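PDB 5H80: carboxylase from Deinococcus radiodurans, which probably uses ATP and bicarbonate to carboxylate the biotin of a carrier domain, through the biotin carboxylase domain of a single-chain carboxylase. Local coordinates for residues V323-W331 and L422-R430. Sequence-based numbering, arbitrary orientation.
Sequences VEHTVTEEW and LAKVVVHRR. With EDO (1,2-ethanediol), chain D; EDO (1,2-ethanediol), chain G.
V323 O accepts a hydrogen bond from K424 NZ at 2.7 Å, in the carbonyl plane and on a lone pair, with a C=O...N angle of 138°. The lysine rises from its strand and bends at chi3, turning CE and NZ toward V323 O; K424 CD packs tightly against V323 CG1 at 3.5 Å, and E42 pairs with the same ammonium by a salt bridge. H325 crosses the lysine end at about a right angle, its ND1 bonded to Q322 O. T326 CG2 lies on one face of that imidazole and also meets K424 NZ, at 3.5 Å. T326 OG1, turned between backbone N and carbonyl carbon (chi1 58°), bonds to Q370 of the neighbouring strand and lies 3.5 Å from V426 CG2. The other V426 methyl, CG1, meets E330 CG at 3.8 Å and, in one of the two conformers of V327, touches V327 CG1. E330 then folds at chi2, and its OE2 receives a hydrogen bond from an ethanediol and forms a salt bridge with R403. E330 O sits 3.2 Å above one face of the H428 ring, too poorly angled for a bond to NE2. At the ring edge a water joins H428 NE2 to W331 O. Helix 325-331 thus runs nearly parallel, at 25°, to strand 422-429 over one face of its antiparallel sheet, while helix 434-446 covers the other, joining the ATP-grasp and C-terminal regions of a biotin carboxylase fold.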
ATOM      1  N   VAL A 323       3.642   2.101 -17.642  1.00 21.77           N
ATOM      2  CA  VAL A 323       2.760   2.821 -16.768  1.00 21.16           C
ATOM      3  C   VAL A 323       2.122   1.829 -15.748  1.00 19.18           C
ATOM      4  O   VAL A 323       2.002   2.214 -14.508  1.00 23.01           O
ATOM      5  CB  VAL A 323       1.583   3.490 -17.549  1.00 23.02           C
ATOM      6  CG1 VAL A 323       0.554   4.072 -16.615  1.00 25.03           C
ATOM      7  CG2 VAL A 323       2.118   4.687 -18.342  1.00 27.17           C
ATOM      8  N   GLU A 324       1.670   0.664 -16.235  1.00 22.28           N
ATOM      9  CA  GLU A 324       1.024  -0.323 -15.424  1.00 24.95           C
ATOM     10  C   GLU A 324       1.963  -1.217 -14.569  1.00 20.18           C
ATOM     11  O   GLU A 324       1.478  -2.265 -14.122  1.00 21.15           O
ATOM     12  CB  GLU A 324       0.035  -1.126 -16.245  1.00 24.88           C
ATOM     13  CG  GLU A 324       0.561  -1.913 -17.341  1.00 21.19           C
ATOM     14  CD  GLU A 324       0.795  -1.181 -18.669  1.00 28.51           C
ATOM     15  OE1 GLU A 324       0.953   0.057 -18.689  1.00 26.67           O
ATOM     16  OE2 GLU A 324       0.814  -1.898 -19.716  1.00 31.67           O
ATOM     17  N   HIS A 325       3.294  -0.881 -14.430  1.00 18.42           N
ATOM     18  CA  HIS A 325       4.244  -1.702 -13.719  1.00 15.52           C
ATOM     19  C   HIS A 325       3.701  -1.713 -12.238  1.00 15.18           C
ATOM     20  O   HIS A 325       3.878  -2.756 -11.590  1.00 19.56           O
ATOM     21  CB  HIS A 325       5.635  -1.106 -13.729  1.00 18.88           C
ATOM     22  CG  HIS A 325       5.774   0.134 -12.872  1.00 20.91           C
ATOM     23  ND1 HIS A 325       5.396   1.391 -13.262  1.00 22.31           N
ATOM     24  CD2 HIS A 325       6.201   0.267 -11.577  1.00 22.07           C
ATOM     25  CE1 HIS A 325       5.618   2.277 -12.276  1.00 23.71           C
ATOM     26  NE2 HIS A 325       6.114   1.615 -11.238  1.00 22.98           N
ATOM     27  N   THR A 326       2.994  -0.637 -11.897  1.00 17.16           N
ATOM     28  CA  THR A 326       2.418  -0.566 -10.489  1.00 20.07           C
ATOM     29  C   THR A 326       1.553  -1.795 -10.045  1.00 19.80           C
ATOM     30  O   THR A 326       1.645  -2.288  -8.829  1.00 19.12           O
ATOM     31  CB  THR A 326       1.533   0.627 -10.347  1.00 24.26           C
ATOM     32  OG1 THR A 326       0.522   0.489 -11.327  1.00 33.37           O
ATOM     33  CG2 THR A 326       2.336   1.950 -10.554  1.00 31.07           C
ATOM     34  N   VAL A 327       0.689  -2.302 -10.881  0.50 20.44           N
ATOM     35  CA  VAL A 327      -0.184  -3.464 -10.481  0.50 23.34           C
ATOM     36  C   VAL A 327       0.568  -4.752 -10.174  0.50 21.53           C
ATOM     37  O   VAL A 327       0.234  -5.482  -9.233  0.50 24.29           O
ATOM     38  CB  VAL A 327      -1.334  -3.786 -11.467  0.50 19.25           C
ATOM     39  CG1 VAL A 327      -2.555  -2.950 -11.221  0.50 19.30           C
ATOM     40  CG2 VAL A 327      -0.924  -3.656 -12.926  0.50 19.00           C
ATOM     41  N   THR A 328       1.626  -5.024 -10.942  1.00 22.45           N
ATOM     42  CA  THR A 328       2.468  -6.117 -10.720  1.00 22.86           C
ATOM     43  C   THR A 328       3.195  -5.948  -9.427  1.00 18.24           C
ATOM     44  O   THR A 328       3.307  -6.888  -8.666  1.00 21.92           O
ATOM     45  CB  THR A 328       3.521  -6.178 -11.860  1.00 21.94           C
ATOM     46  OG1 THR A 328       2.837  -6.449 -13.088  1.00 24.81           O
ATOM     47  CG2 THR A 328       4.577  -7.212 -11.637  1.00 23.93           C
ATOM     48  N   GLU A 329       3.687  -4.737  -9.186  1.00 18.25           N
ATOM     49  CA  GLU A 329       4.350  -4.416  -7.882  1.00 19.27           C
ATOM     50  C   GLU A 329       3.439  -4.810  -6.734  1.00 20.04           C
ATOM     51  O   GLU A 329       3.906  -5.450  -5.779  1.00 20.50           O
ATOM     52  CB  GLU A 329       4.693  -2.889  -7.855  1.00 17.42           C
ATOM     53  CG  GLU A 329       5.878  -2.567  -8.779  1.00 22.61           C
ATOM     54  CD  GLU A 329       6.475  -1.162  -8.507  1.00 20.55           C
ATOM     55  OE1 GLU A 329       5.734  -0.283  -8.039  1.00 20.96           O
ATOM     56  OE2 GLU A 329       7.664  -0.962  -8.724  1.00 21.00           O
ATOM     57  N   GLU A 330       2.209  -4.389  -6.707  1.00 21.88           N
ATOM     58  CA  GLU A 330       1.363  -4.614  -5.526  1.00 23.54           C
ATOM     59  C   GLU A 330       0.893  -6.095  -5.459  1.00 26.39           C
ATOM     60  O   GLU A 330       0.799  -6.678  -4.315  1.00 25.40           O
ATOM     61  CB  GLU A 330       0.223  -3.606  -5.535  1.00 22.35           C
ATOM     62  CG  GLU A 330       0.532  -2.109  -5.348  1.00 22.40           C
ATOM     63  CD  GLU A 330       1.359  -1.864  -4.221  1.00 24.25           C
ATOM     64  OE1 GLU A 330       0.978  -2.318  -3.096  1.00 26.84           O
ATOM     65  OE2 GLU A 330       2.444  -1.361  -4.381  1.00 19.67           O
ATOM     66  N   TRP A 331       0.508  -6.690  -6.588  1.00 21.75           N
ATOM     67  CA  TRP A 331       0.229  -8.116  -6.631  1.00 23.85           C
ATOM     68  C   TRP A 331       1.414  -8.971  -6.128  1.00 27.45           C
ATOM     69  O   TRP A 331       1.213  -9.871  -5.258  1.00 26.81           O
ATOM     70  CB  TRP A 331      -0.225  -8.548  -8.038  1.00 23.87           C
ATOM     71  CG  TRP A 331      -0.553  -9.983  -8.170  1.00 21.77           C
ATOM     72  CD1 TRP A 331      -1.208 -10.821  -7.225  1.00 22.68           C
ATOM     73  CD2 TRP A 331      -0.248 -10.780  -9.259  1.00 22.77           C
ATOM     74  NE1 TRP A 331      -1.338 -12.070  -7.732  1.00 23.68           N
ATOM     75  CE2 TRP A 331      -0.798 -12.074  -9.014  1.00 25.77           C
ATOM     76  CE3 TRP A 331       0.340 -10.519 -10.537  1.00 24.13           C
ATOM     77  CZ2 TRP A 331      -0.737 -13.094  -9.941  1.00 25.90           C
ATOM     78  CZ3 TRP A 331       0.462 -11.541 -11.408  1.00 26.03           C
ATOM     79  CH2 TRP A 331      -0.078 -12.869 -11.123  1.00 28.29           C
ATOM     80  N   LEU A 422      -3.798  12.189 -14.488  1.00 24.69           N
ATOM     81  CA  LEU A 422      -3.718  12.922 -13.209  1.00 26.43           C
ATOM     82  C   LEU A 422      -3.232  12.022 -12.075  1.00 29.91           C
ATOM     83  O   LEU A 422      -2.388  12.435 -11.295  1.00 28.98           O
ATOM     84  CB  LEU A 422      -5.078  13.445 -12.796  1.00 26.31           C
ATOM     85  CG  LEU A 422      -5.702  14.683 -13.556  1.00 26.39           C
ATOM     86  CD1 LEU A 422      -7.137  14.901 -13.073  1.00 28.77           C
ATOM     87  CD2 LEU A 422      -4.785  15.903 -13.472  1.00 31.56           C
ATOM     88  N   ALA A 423      -3.766  10.762 -12.038  1.00 25.66           N
ATOM     89  CA  ALA A 423      -3.268   9.843 -11.018  1.00 27.06           C
ATOM     90  C   ALA A 423      -3.534   8.396 -11.377  1.00 21.22           C
ATOM     91  O   ALA A 423      -4.525   8.101 -12.058  1.00 23.47           O
ATOM     92  CB  ALA A 423      -3.930  10.161  -9.674  1.00 28.36           C
ATOM     93  N   LYS A 424      -2.733   7.511 -10.833  1.00 19.99           N
ATOM     94  CA  LYS A 424      -3.000   6.080 -10.991  1.00 20.63           C
ATOM     95  C   LYS A 424      -3.434   5.490  -9.635  1.00 20.44           C
ATOM     96  O   LYS A 424      -2.716   5.670  -8.734  1.00 21.82           O
ATOM     97  CB  LYS A 424      -1.848   5.333 -11.560  1.00 23.72           C
ATOM     98  CG  LYS A 424      -1.240   5.938 -12.842  1.00 26.98           C
ATOM     99  CD  LYS A 424      -0.025   5.157 -13.384  1.00 24.90           C
ATOM    100  CE  LYS A 424       1.199   5.033 -12.459  1.00 21.91           C
ATOM    101  NZ  LYS A 424       2.459   4.456 -13.023  1.00 25.34           N
ATOM    102  N   VAL A 425      -4.571   4.828  -9.587  1.00 22.74           N
ATOM    103  CA  VAL A 425      -5.091   4.236  -8.373  1.00 23.31           C
ATOM    104  C   VAL A 425      -5.009   2.756  -8.465  1.00 19.12           C
ATOM    105  O   VAL A 425      -5.663   2.145  -9.347  1.00 19.01           O
ATOM    106  CB  VAL A 425      -6.535   4.650  -8.135  1.00 23.81           C
ATOM    107  CG1 VAL A 425      -7.220   3.969  -6.869  1.00 25.37           C
ATOM    108  CG2 VAL A 425      -6.619   6.194  -8.064  1.00 22.60           C
ATOM    109  N   VAL A 426      -4.273   2.166  -7.524  1.00 20.39           N
ATOM    110  CA  VAL A 426      -3.986   0.734  -7.556  1.00 19.46           C
ATOM    111  C   VAL A 426      -4.704   0.164  -6.352  1.00 19.67           C
ATOM    112  O   VAL A 426      -4.492   0.670  -5.226  1.00 22.25           O
ATOM    113  CB  VAL A 426      -2.526   0.380  -7.564  1.00 23.63           C
ATOM    114  CG1 VAL A 426      -2.294  -1.091  -7.680  1.00 23.27           C
ATOM    115  CG2 VAL A 426      -1.805   1.141  -8.732  1.00 25.54           C
ATOM    116  N   VAL A 427      -5.509  -0.855  -6.595  1.00 22.89           N
ATOM    117  CA  VAL A 427      -6.186  -1.473  -5.457  1.00 20.85           C
ATOM    118  C   VAL A 427      -5.830  -2.938  -5.399  1.00 22.04           C
ATOM    119  O   VAL A 427      -5.679  -3.595  -6.431  1.00 20.78           O
ATOM    120  CB  VAL A 427      -7.637  -1.248  -5.529  1.00 25.62           C
ATOM    121  CG1 VAL A 427      -8.362  -2.095  -4.560  1.00 28.04           C
ATOM    122  CG2 VAL A 427      -7.986   0.205  -5.253  1.00 25.90           C
ATOM    123  N   HIS A 428      -5.625  -3.462  -4.186  1.00 20.96           N
ATOM    124  CA  HIS A 428      -5.037  -4.827  -4.014  1.00 21.30           C
ATOM    125  C   HIS A 428      -5.688  -5.571  -2.854  1.00 25.45           C
ATOM    126  O   HIS A 428      -6.097  -4.966  -1.926  1.00 24.26           O
ATOM    127  CB  HIS A 428      -3.586  -4.733  -3.756  1.00 24.56           C
ATOM    128  CG  HIS A 428      -2.913  -6.014  -3.400  1.00 26.97           C
ATOM    129  ND1 HIS A 428      -2.273  -6.188  -2.178  1.00 36.24           N
ATOM    130  CD2 HIS A 428      -2.668  -7.151  -4.113  1.00 30.94           C
ATOM    131  CE1 HIS A 428      -1.668  -7.368  -2.162  1.00 34.73           C
ATOM    132  NE2 HIS A 428      -1.929  -7.982  -3.309  1.00 31.19           N
ATOM    133  N   ARG A 429      -6.057  -6.811  -3.128  1.00 23.58           N
ATOM    134  CA  ARG A 429      -6.505  -7.647  -2.068  1.00 27.13           C
ATOM    135  C   ARG A 429      -5.947  -9.030  -2.157  1.00 27.73           C
ATOM    136  O   ARG A 429      -5.301  -9.463  -3.164  1.00 24.03           O
ATOM    137  CB  ARG A 429      -7.974  -7.678  -2.076  1.00 32.36           C
ATOM    138  CG  ARG A 429      -8.574  -8.294  -3.275  1.00 29.41           C
ATOM    139  CD  ARG A 429     -10.058  -7.910  -3.285  1.00 34.70           C
ATOM    140  NE  ARG A 429     -10.882  -8.686  -2.347  1.00 31.62           N
ATOM    141  CZ  ARG A 429     -11.897  -8.210  -1.605  1.00 36.74           C
ATOM    142  NH1 ARG A 429     -12.184  -6.939  -1.573  1.00 37.80           N
ATOM    143  NH2 ARG A 429     -12.637  -9.047  -0.888  1.00 35.50           N
ATOM    144  N   ARG A 430      -6.062  -9.737  -1.053  1.00 27.42           N
ATOM    145  CA  ARG A 430      -5.356 -11.027  -0.963  1.00 27.65           C
ATOM    146  C   ARG A 430      -6.201 -12.295  -1.183  1.00 28.22           C
ATOM    147  O   ARG A 430      -5.655 -13.380  -0.991  1.00 34.21           O
ATOM    148  CB  ARG A 430      -4.729 -11.173   0.399  1.00 38.05           C
ATOM    149  CG  ARG A 430      -3.578 -10.216   0.641  1.00 39.06           C
ATOM    150  CD  ARG A 430      -3.793  -9.551   1.972  1.00 43.43           C
ATOM    151  NE  ARG A 430      -2.903  -8.408   2.237  1.00 37.86           N
ATOM    152  CZ  ARG A 430      -1.660  -8.191   1.769  1.00 34.79           C
ATOM    153  NH1 ARG A 430      -1.041  -7.068   2.166  1.00 36.85           N
ATOM    154  NH2 ARG A 430      -0.970  -9.060   1.066  1.00 34.10           N
TER
HETATM  155  C1  EDO D 502      -4.886  -5.494   4.319  1.00 49.50           C
HETATM  156  O1  EDO D 502      -4.548  -6.553   3.399  1.00 55.91           O
HETATM  157  C2  EDO D 502      -3.623  -4.718   4.639  1.00 38.14           C
HETATM  158  O2  EDO D 502      -2.540  -4.876   3.730  1.00 45.34           O
HETATM  159  C1  EDO G 505       5.731  -1.039  -3.906  1.00 38.50           C
HETATM  160  O1  EDO G 505       4.912  -2.187  -3.614  1.00 43.31           O
HETATM  161  C2  EDO G 505       7.160  -1.348  -4.222  1.00 41.12           C
HETATM  162  O2  EDO G 505       7.571  -2.115  -3.071  1.00 50.90           O
HETATM  163  O   HOH W   1      -0.926 -10.534  -3.875  1.00 26.29           O